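Local coordinates for putative NADH-flavin reductase (Streptococcus pneumoniae TIGR4, PDB 4R01), which probably binds NAD(P)H through a Rossmann fold and may act as an NADH-flavin reductase, at residues Ala8-Ala13 against Glu35-Ala40; Val28-Arg33 against Glu41-Lys46; Phe49-Asp54 against Glu82-Leu87. One frame throughout, in Å; residues are numbered along the deposited sequence.

How the interactions relate
Interactions 1 and 2 are neighbours at one edge of the main sheet, where its strands run parallel, their centres about 8 Å apart, and both touch the same sulfate ion. Interaction 2 is backbone pairing between the edge strand 42-45 and strand 27-32, whereas interaction 1 joins the loops that follow strands 3-7 and 27-32 through one asparagine side chain. Interaction 3, with its centre about 15 Å from that of interaction 2, is apolar and has no hydrogen bond across it; it packs the segment after strand 42-45 against helix 76-88. Leu-51 of interaction 3 touches Ile-31 and Lys-46 of interaction 2. All three mix buried with exposed residues.

Interaction 1. Residues Ala8-Ala13 against Glu35-Ala40; sequences AANGQA and ENKSQA. With SO4 (sulfate ion), chain C.
Asn-10 reaches across to the 35-40 loop with its flat amide, and both ends of that group are used. OD1 accepts the backbone N-H of Lys-37 at 2.8 Å in an almost straight bond, 174° at the hydrogen, with the donor tilted 24° from the carbonyl plane. On the other end, ND2 lies 3.0 Å from Glu-35 O, but the bent approach makes this a weak hydrogen bond. The first torsion (chi1 -79°) sets CG beside the backbone N and opposite the carbonyl carbon, which carries the amide to the loop, where ND2 lies between Glu-35 O and the sulfate.

Behind the asparagine, Ser-38 points its CB at the backbone of Ala-9, 3.7 Å from Ala-9 O, while Ala-9 CB meets Ser-38 OG at 4.1 Å. Ala-9 also rests on Ala-30 and Val-18, so this side of the contact is buried between strand 27-32 and helix 12-24.

The sulfate, probably from the crystallisation liquor, takes a hydrogen bond from Asn-10 N to O1 at 3.1 Å and a long, weak one from ND2 to O4. Arg-33 N binds it too. An anion held by backbone N-H groups of the loops after strands 3-7 and 27-32 is consistent with a place for a dinucleotide phosphate, and the amide of Asn-10 ties the two loops together.

Interaction 2. Residues Val28-Arg33 against Glu41-Lys46; sequences VTAIVR and ESIIKK. With SO4 (sulfate ion), chain C.
Strands 27-32 and 42-45 form the parallel pair at one margin of the Rossmann-type sheet, and Ala-30 and Ile-44 lie at the middle of their pairing. Ala-30 N donates to Ser-42 O at 2.7 Å and Ala-30 O accepts Ile-44 N at 2.8 Å, so one residue bonds to both neighbours of Ile-43. The pattern continues from Val-32 N to Ile-44 O and from Lys-46 N to Val-32 O. At the start it is looser: Val-28 O receives only weak bonds from Glu-41 N and Ser-42 N. The two short strand segments run at 21° to each other.

On one face, Ile-44 lies side by side with Ile-31, both pointing the same way, and its CG1 meets Thr-29 CG2 at 3.8 Å. With chi1 at -66°, Thr-29 has this methyl opposite its backbone N, turned to the isoleucine, while a water bridges Ser-42 OG and, weakly, Thr-29 OG1. On the other face Val-32 CG2 and Ile-43 CG2 touch at 3.6 Å, their side chains crossing at a slant.

Beyond the strand, Arg-33 N donates to sulfate O4 at 3.3 Å. Its side chain bends at chi3 (-63°) and brings NE to O2 in a weak bond, with O4 at the guanidinium edge. Lys-46 NZ forms a salt bridge with Asp-55. Strand 27-32 is also bonded to strand 3-7, giving the parallel 3-2-1 strand order typical of NAD(P)-binding Rossmann folds, here with an anion at the end of the second strand.

Interaction 3. Residues Phe49-Asp54 against Glu82-Leu87; sequences FELTKD and ELFNQL
Leu-83 opens the contact from helix 76-88, pointing at the 49-54 segment and setting CD2 3.6 Å from Phe-49 CA. The same methyl meets the Phe-49 ring at CD1, 4.0 Å away, and the two side chains cross at a slant. With chi1 at 166°, CG of Leu-83 stands opposite the backbone N, and the branch extends to the phenylalanine. The Phe-49 side chain also touches Leu-76, Lys-79 and Ser-80, on the N-terminal side of Leu-83 in the same helix.

Phe-84 follows, buried, on the side of the helix facing strand 61-64. Its CE1 comes to 4.3 Å from Leu-51 CD1, a looser, oblique touch; the ring also meets Phe-95, Val-62 and Leu-56. Gln-86 contributes its backbone: Gln-86 O lies 3.5 Å from Lys-53 CE, where the extended lysine chain runs past the helix.

Leu-87 sends CD1 to Leu-51, 4.0 Å from its CB, and CD2 to the link between Thr-52 and Lys-53, 3.7 Å from Thr-52 C and 3.5 Å from Lys-53 N. Lys-53 and Leu-87 thus cross with the leucine tip against the first turn of helix 53-56. At the N-cap of that short helix, the Thr-52 side chain caps a backbone N just past the segment while Asp-55 OD2 accepts Thr-52 N, a reciprocal pattern consistent with a capping box.

Leu-83 and Leu-87, one helical turn apart, therefore hold the connection after edge strand 42-45, with its short helix 53-56, against helix 76-88 on one face of the sheet, as in an alpha/beta Rossmann fold.

Interaction 1. Residues Ala8-Ala13 against Glu35-Ala40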
loop_
_atom_site.group_PDB
_atom_site.type_symbol
_atom_site.label_atom_id
_atom_site.label_comp_id
_atom_site.label_asym_id
_atom_site.label_seq_id
_atom_site.Cartn_x
_atom_site.Cartn_y
_atom_site.Cartn_z
ATOM N N ALA A 8 -19.982 -19.943 21.445
ATOM C CA ALA A 8 -20.403 -18.574 21.140
ATOM C C ALA A 8 -21.180 -18.514 19.828
ATOM O O ALA A 8 -20.867 -17.721 18.941
ATOM C CB ALA A 8 -19.200 -17.629 21.098
ATOM N N ALA A 9 -22.207 -19.351 19.720
ATOM C CA ALA A 9 -22.994 -19.456 18.497
ATOM C C ALA A 9 -23.913 -18.255 18.285
ATOM O O ALA A 9 -24.502 -18.101 17.217
ATOM C CB ALA A 9 -23.805 -20.741 18.510
ATOM N N ASN A 10 -24.042 -17.412 19.304
ATOM C CA ASN A 10 -24.855 -16.205 19.190
ATOM C C ASN A 10 -24.082 -15.057 18.559
ATOM O O ASN A 10 -24.672 -14.081 18.091
ATOM C CB ASN A 10 -25.387 -15.784 20.559
ATOM C CG ASN A 10 -26.576 -16.608 20.990
ATOM O OD1 ASN A 10 -27.358 -17.067 20.156
ATOM N ND2 ASN A 10 -26.722 -16.804 22.298
ATOM N N GLY A 11 -22.759 -15.179 18.556
ATOM C CA GLY A 11 -21.909 -14.203 17.903
ATOM C C GLY A 11 -22.181 -14.180 16.414
ATOM O O GLY A 11 -22.755 -15.124 15.867
ATOM N N GLN A 12 -21.776 -13.101 15.753
ATOM C CA GLN A 12 -22.050 -12.940 14.330
ATOM C C GLN A 12 -21.354 -14.019 13.504
ATOM O O GLN A 12 -21.941 -14.575 12.576
ATOM C CB GLN A 12 -21.635 -11.541 13.864
ATOM C CG GLN A 12 -22.513 -10.432 14.436
ATOM C CD GLN A 12 -21.955 -9.043 14.190
ATOM O OE1 GLN A 12 -22.281 -8.396 13.194
ATOM N NE2 GLN A 12 -21.118 -8.570 15.106
ATOM N N ALA A 13 -20.111 -14.329 13.857
ATOM C CA ALA A 13 -19.371 -15.374 13.161
ATOM C C ALA A 13 -19.904 -16.746 13.538
ATOM O O ALA A 13 -20.019 -17.632 12.694
ATOM C CB ALA A 13 -17.884 -15.277 13.473
ATOM N N GLU A 35 -29.899 -16.482 25.526
ATOM C CA GLU A 35 -30.902 -17.142 24.695
ATOM C C GLU A 35 -30.371 -17.400 23.287
ATOM O O GLU A 35 -29.660 -16.570 22.716
ATOM C CB GLU A 35 -32.185 -16.308 24.627
ATOM C CG GLU A 35 -33.362 -17.048 24.008
ATOM C CD GLU A 35 -34.436 -16.115 23.486
ATOM O OE1 GLU A 35 -34.238 -14.883 23.548
ATOM O OE2 GLU A 35 -35.479 -16.613 23.010
ATOM N N ASN A 36 -30.715 -18.558 22.737
ATOM C CA ASN A 36 -30.210 -18.957 21.433
ATOM C C ASN A 36 -30.884 -18.211 20.291
ATOM O O ASN A 36 -32.096 -18.313 20.097
ATOM C CB ASN A 36 -30.379 -20.464 21.238
ATOM C CG ASN A 36 -29.926 -20.928 19.868
ATOM O OD1 ASN A 36 -30.738 -21.339 19.038
ATOM N ND2 ASN A 36 -28.622 -20.850 19.618
ATOM N N LYS A 37 -30.087 -17.459 19.536
ATOM C CA LYS A 37 -30.583 -16.738 18.372
ATOM C C LYS A 37 -30.215 -17.478 17.089
ATOM O O LYS A 37 -30.714 -17.154 16.012
ATOM C CB LYS A 37 -30.024 -15.313 18.339
ATOM C CG LYS A 37 -30.165 -14.553 19.649
ATOM C CD LYS A 37 -31.621 -14.254 19.972
ATOM C CE LYS A 37 -31.956 -12.792 19.718
ATOM N NZ LYS A 37 -33.373 -12.477 20.050
ATOM N N SER A 38 -29.339 -18.472 17.214
ATOM C CA SER A 38 -28.890 -19.248 16.062
ATOM C C SER A 38 -29.930 -20.287 15.646
ATOM O O SER A 38 -30.936 -20.485 16.330
ATOM C CB SER A 38 -27.556 -19.938 16.362
ATOM O OG SER A 38 -27.713 -20.964 17.326
ATOM N N GLN A 39 -29.674 -20.949 14.521
ATOM C CA GLN A 39 -30.586 -21.957 13.987
ATOM C C GLN A 39 -30.260 -23.346 14.521
ATOM O O GLN A 39 -30.681 -24.350 13.955
ATOM C CB GLN A 39 -30.524 -21.975 12.459
ATOM C CG GLN A 39 -31.051 -20.728 11.780
ATOM C CD GLN A 39 -30.958 -20.825 10.271
ATOM O OE1 GLN A 39 -30.409 -21.788 9.736
ATOM N NE2 GLN A 39 -31.495 -19.827 9.576
ATOM N N ALA A 40 -29.508 -23.397 15.613
ATOM C CA ALA A 40 -28.942 -24.655 16.089
ATOM C C ALA A 40 -29.984 -25.603 16.693
ATOM O O ALA A 40 -30.960 -25.165 17.303
ATOM C CB ALA A 40 -27.849 -24.374 17.095
HETATM S S SO4 C . -22.708 -16.421 23.121
HETATM O O1 SO4 C . -23.206 -17.480 22.250
HETATM O O2 SO4 C . -21.666 -16.963 23.988
HETATM O O3 SO4 C . -22.157 -15.346 22.304
HETATM O O4 SO4 C . -23.801 -15.891 23.931
#

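Interaction 2. Residues Val28-Arg33 against Glu41-Lys46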
loop_
_atom_site.group_PDB
_atom_site.type_symbol
_atom_site.label_atom_id
_atom_site.label_comp_id
_atom_site.label_asym_id
_atom_site.label_seq_id
_atom_site.Cartn_x
_atom_site.Cartn_y
_atom_site.Cartn_z
ATOM N N VAL A 28 -25.983 -29.726 14.827
ATOM C CA VAL A 28 -25.162 -28.729 15.496
ATOM C C VAL A 28 -25.662 -28.410 16.900
ATOM O O VAL A 28 -26.836 -28.095 17.102
ATOM C CB VAL A 28 -25.104 -27.421 14.674
ATOM C CG1 VAL A 28 -24.144 -26.428 15.311
ATOM C CG2 VAL A 28 -24.694 -27.715 13.239
ATOM N N THR A 29 -24.756 -28.499 17.867
ATOM C CA THR A 29 -25.037 -28.081 19.231
ATOM C C THR A 29 -24.471 -26.690 19.464
ATOM O O THR A 29 -23.286 -26.450 19.234
ATOM C CB THR A 29 -24.437 -29.054 20.264
ATOM O OG1 THR A 29 -25.085 -30.328 20.162
ATOM C CG2 THR A 29 -24.616 -28.512 21.674
ATOM N N ALA A 30 -25.317 -25.773 19.914
ATOM C CA ALA A 30 -24.863 -24.425 20.228
ATOM C C ALA A 30 -24.531 -24.293 21.707
ATOM O O ALA A 30 -25.372 -24.543 22.568
ATOM C CB ALA A 30 -25.912 -23.404 19.834
ATOM N N ILE A 31 -23.296 -23.910 21.999
ATOM C CA ILE A 31 -22.904 -23.623 23.369
ATOM C C ILE A 31 -22.861 -22.113 23.550
ATOM O O ILE A 31 -21.988 -21.435 23.010
ATOM C CB ILE A 31 -21.550 -24.255 23.716
ATOM C CG1 ILE A 31 -21.639 -25.777 23.560
ATOM C CG2 ILE A 31 -21.129 -23.876 25.126
ATOM C CD1 ILE A 31 -20.371 -26.519 23.913
ATOM N N VAL A 32 -23.828 -21.596 24.301
ATOM C CA VAL A 32 -24.047 -20.158 24.407
ATOM C C VAL A 32 -24.171 -19.693 25.856
ATOM O O VAL A 32 -24.220 -20.504 26.784
ATOM C CB VAL A 32 -25.320 -19.735 23.646
ATOM C CG1 VAL A 32 -25.175 -20.017 22.161
ATOM C CG2 VAL A 32 -26.530 -20.463 24.207
ATOM N N ARG A 33 -24.238 -18.378 26.041
ATOM C CA ARG A 33 -24.343 -17.791 27.370
ATOM C C ARG A 33 -25.746 -17.252 27.634
ATOM O O ARG A 33 -26.212 -17.246 28.773
ATOM C CB ARG A 33 -23.309 -16.677 27.542
ATOM C CG ARG A 33 -21.866 -17.153 27.459
ATOM C CD ARG A 33 -20.889 -15.990 27.540
ATOM N NE ARG A 33 -21.037 -15.071 26.414
ATOM C CZ ARG A 33 -20.318 -13.964 26.250
ATOM N NH1 ARG A 33 -19.394 -13.633 27.141
ATOM N NH2 ARG A 33 -20.523 -13.188 25.195
ATOM N N GLU A 41 -29.731 -26.901 16.576
ATOM C CA GLU A 41 -30.646 -27.894 17.080
ATOM C C GLU A 41 -30.734 -27.947 18.592
ATOM O O GLU A 41 -31.749 -27.599 19.181
ATOM C CB GLU A 41 -30.127 -29.261 16.575
ATOM C CG GLU A 41 -30.499 -30.502 17.372
ATOM C CD GLU A 41 -29.853 -31.753 16.835
ATOM O OE1 GLU A 41 -28.647 -31.920 17.075
ATOM O OE2 GLU A 41 -30.533 -32.578 16.180
ATOM N N SER A 42 -29.610 -28.261 19.211
ATOM C CA SER A 42 -29.588 -28.340 20.666
ATOM C C SER A 42 -28.715 -27.254 21.286
ATOM O O SER A 42 -27.692 -26.867 20.728
ATOM C CB SER A 42 -29.098 -29.718 21.110
ATOM O OG SER A 42 -29.712 -30.733 20.338
ATOM N N ILE A 43 -29.124 -26.775 22.453
ATOM C CA ILE A 43 -28.442 -25.665 23.098
ATOM C C ILE A 43 -27.915 -26.038 24.477
ATOM O O ILE A 43 -28.635 -26.598 25.305
ATOM C CB ILE A 43 -29.373 -24.440 23.235
ATOM C CG1 ILE A 43 -29.754 -23.902 21.853
ATOM C CG2 ILE A 43 -28.717 -23.349 24.069
ATOM C CD1 ILE A 43 -31.051 -24.456 21.305
ATOM N N ILE A 44 -26.645 -25.736 24.710
ATOM C CA ILE A 44 -26.075 -25.824 26.040
ATOM C C ILE A 44 -25.818 -24.411 26.540
ATOM O O ILE A 44 -24.841 -23.777 26.141
ATOM C CB ILE A 44 -24.765 -26.634 26.059
ATOM C CG1 ILE A 44 -24.971 -28.008 25.421
ATOM C CG2 ILE A 44 -24.239 -26.774 27.480
ATOM C CD1 ILE A 44 -23.707 -28.843 25.353
ATOM N N LYS A 45 -26.706 -23.901 27.387
ATOM C CA LYS A 45 -26.487 -22.586 27.970
ATOM C C LYS A 45 -25.568 -22.727 29.168
ATOM O O LYS A 45 -25.978 -23.175 30.235
ATOM C CB LYS A 45 -27.799 -21.916 28.376
ATOM C CG LYS A 45 -27.588 -20.529 28.972
ATOM C CD LYS A 45 -28.897 -19.807 29.236
ATOM C CE LYS A 45 -29.678 -19.581 27.953
ATOM N NZ LYS A 45 -30.911 -18.780 28.199
ATOM N N LYS A 46 -24.316 -22.339 28.978
ATOM C CA LYS A 46 -23.297 -22.551 29.988
ATOM C C LYS A 46 -22.149 -21.584 29.746
ATOM O O LYS A 46 -21.886 -21.204 28.606
ATOM C CB LYS A 46 -22.807 -23.999 29.945
ATOM C CG LYS A 46 -22.089 -24.467 31.192
ATOM C CD LYS A 46 -21.759 -25.947 31.096
ATOM C CE LYS A 46 -21.207 -26.474 32.407
ATOM N NZ LYS A 46 -20.820 -27.909 32.315
HETATM S S SO4 C . -22.708 -16.421 23.121
HETATM O O1 SO4 C . -23.206 -17.480 22.250
HETATM O O2 SO4 C . -21.666 -16.963 23.988
HETATM O O3 SO4 C . -22.157 -15.346 22.304
HETATM O O4 SO4 C . -23.801 -15.891 23.931
HETATM O O HOH W 1 -27.469 -32.752 20.514
#

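Interaction 3. Residues Phe49-Asp54 against Glu82-Leu87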
loop_
_atom_site.group_PDB
_atom_site.type_symbol
_atom_site.label_atom_id
_atom_site.label_comp_id
_atom_site.label_asym_id
_atom_site.label_seq_id
_atom_site.Cartn_x
_atom_site.Cartn_y
_atom_site.Cartn_z
ATOM N N PHE A 49 -15.917 -21.201 30.240
ATOM C CA PHE A 49 -14.844 -21.700 31.093
ATOM C C PHE A 49 -15.355 -22.601 32.213
ATOM O O PHE A 49 -14.611 -22.949 33.129
ATOM C CB PHE A 49 -14.051 -20.530 31.672
ATOM C CG PHE A 49 -13.411 -19.668 30.624
ATOM C CD1 PHE A 49 -12.175 -20.001 30.097
ATOM C CD2 PHE A 49 -14.050 -18.533 30.155
ATOM C CE1 PHE A 49 -11.585 -19.213 29.128
ATOM C CE2 PHE A 49 -13.467 -17.742 29.186
ATOM C CZ PHE A 49 -12.232 -18.082 28.672
ATOM N N GLU A 50 -16.625 -22.978 32.129
ATOM C CA GLU A 50 -17.202 -23.926 33.072
ATOM C C GLU A 50 -17.531 -25.236 32.368
ATOM O O GLU A 50 -18.120 -26.139 32.959
ATOM C CB GLU A 50 -18.451 -23.340 33.733
ATOM C CG GLU A 50 -18.159 -22.569 35.013
ATOM C CD GLU A 50 -19.188 -21.495 35.295
ATOM O OE1 GLU A 50 -20.273 -21.535 34.677
ATOM O OE2 GLU A 50 -18.912 -20.612 36.135
ATOM N N LEU A 51 -17.137 -25.330 31.102
ATOM C CA LEU A 51 -17.344 -26.544 30.321
ATOM C C LEU A 51 -16.515 -27.704 30.859
ATOM O O LEU A 51 -15.410 -27.512 31.369
ATOM C CB LEU A 51 -16.999 -26.304 28.850
ATOM C CG LEU A 51 -17.959 -25.455 28.015
ATOM C CD1 LEU A 51 -17.347 -25.174 26.656
ATOM C CD2 LEU A 51 -19.307 -26.143 27.864
ATOM N N THR A 52 -17.059 -28.909 30.737
ATOM C CA THR A 52 -16.363 -30.118 31.152
ATOM C C THR A 52 -16.137 -31.021 29.945
ATOM O O THR A 52 -16.653 -30.751 28.861
ATOM C CB THR A 52 -17.154 -30.890 32.226
ATOM O OG1 THR A 52 -18.299 -31.507 31.623
ATOM C CG2 THR A 52 -17.610 -29.948 33.334
ATOM N N LYS A 53 -15.372 -32.092 30.132
ATOM C CA LYS A 53 -15.166 -33.057 29.059
ATOM C C LYS A 53 -16.490 -33.690 28.652
ATOM O O LYS A 53 -16.735 -33.931 27.472
ATOM C CB LYS A 53 -14.170 -34.139 29.479
ATOM C CG LYS A 53 -12.851 -33.600 29.993
ATOM C CD LYS A 53 -11.853 -34.719 30.239
ATOM C CE LYS A 53 -10.568 -34.176 30.846
ATOM N NZ LYS A 53 -9.515 -35.222 30.956
ATOM N N ASP A 54 -17.346 -33.941 29.636
ATOM C CA ASP A 54 -18.652 -34.535 29.379
ATOM C C ASP A 54 -19.550 -33.620 28.543
ATOM O O ASP A 54 -20.524 -34.074 27.944
ATOM C CB ASP A 54 -19.340 -34.893 30.697
ATOM C CG ASP A 54 -18.708 -36.097 31.373
ATOM O OD1 ASP A 54 -18.034 -36.886 30.675
ATOM O OD2 ASP A 54 -18.894 -36.260 32.599
ATOM N N GLU A 82 -6.211 -23.008 26.577
ATOM C CA GLU A 82 -5.727 -23.852 27.661
ATOM C C GLU A 82 -6.843 -24.754 28.173
ATOM O O GLU A 82 -6.620 -25.926 28.472
ATOM C CB GLU A 82 -5.174 -22.995 28.801
ATOM C CG GLU A 82 -4.035 -23.641 29.568
ATOM C CD GLU A 82 -2.726 -23.609 28.799
ATOM O OE1 GLU A 82 -2.235 -22.499 28.510
ATOM O OE2 GLU A 82 -2.191 -24.693 28.485
ATOM N N LEU A 83 -8.047 -24.197 28.258
ATOM C CA LEU A 83 -9.217 -24.945 28.702
ATOM C C LEU A 83 -9.610 -26.033 27.709
ATOM O O LEU A 83 -9.812 -27.189 28.087
ATOM C CB LEU A 83 -10.402 -24.005 28.922
ATOM C CG LEU A 83 -11.753 -24.709 29.053
ATOM C CD1 LEU A 83 -11.881 -25.416 30.398
ATOM C CD2 LEU A 83 -12.890 -23.730 28.845
ATOM N N PHE A 84 -9.728 -25.654 26.440
ATOM C CA PHE A 84 -10.145 -26.591 25.406
ATOM C C PHE A 84 -9.147 -27.725 25.241
ATOM O O PHE A 84 -9.536 -28.872 25.012
ATOM C CB PHE A 84 -10.346 -25.869 24.078
ATOM C CG PHE A 84 -11.694 -25.229 23.941
ATOM C CD1 PHE A 84 -12.839 -26.008 23.925
ATOM C CD2 PHE A 84 -11.819 -23.855 23.823
ATOM C CE1 PHE A 84 -14.083 -25.430 23.801
ATOM C CE2 PHE A 84 -13.062 -23.269 23.697
ATOM C CZ PHE A 84 -14.195 -24.060 23.683
ATOM N N ASN A 85 -7.863 -27.406 25.366
ATOM C CA ASN A 85 -6.824 -28.423 25.319
ATOM C C ASN A 85 -7.020 -29.453 26.427
ATOM O O ASN A 85 -6.932 -30.655 26.190
ATOM C CB ASN A 85 -5.440 -27.783 25.428
ATOM C CG ASN A 85 -4.321 -28.803 25.365
ATOM O OD1 ASN A 85 -4.070 -29.400 24.319
ATOM N ND2 ASN A 85 -3.633 -28.997 26.484
ATOM N N GLN A 86 -7.295 -28.971 27.621
ATOM C CA GLN A 86 -7.560 -29.815 28.765
ATOM C C GLN A 86 -8.726 -30.733 28.524
ATOM O O GLN A 86 -8.739 -31.813 29.023
ATOM C CB GLN A 86 -7.879 -28.983 29.994
ATOM C CG GLN A 86 -6.677 -28.510 30.773
ATOM C CD GLN A 86 -6.927 -27.208 31.518
ATOM O OE1 GLN A 86 -8.056 -26.747 31.627
ATOM N NE2 GLN A 86 -5.868 -26.617 32.035
ATOM N N LEU A 87 -9.689 -30.291 27.735
ATOM C CA LEU A 87 -10.925 -31.027 27.500
ATOM C C LEU A 87 -10.836 -31.976 26.310
ATOM O O LEU A 87 -11.465 -33.034 26.305
ATOM C CB LEU A 87 -12.087 -30.056 27.287
ATOM C CG LEU A 87 -12.421 -29.112 28.442
ATOM C CD1 LEU A 87 -13.631 -28.260 28.101
ATOM C CD2 LEU A 87 -12.661 -29.898 29.719
#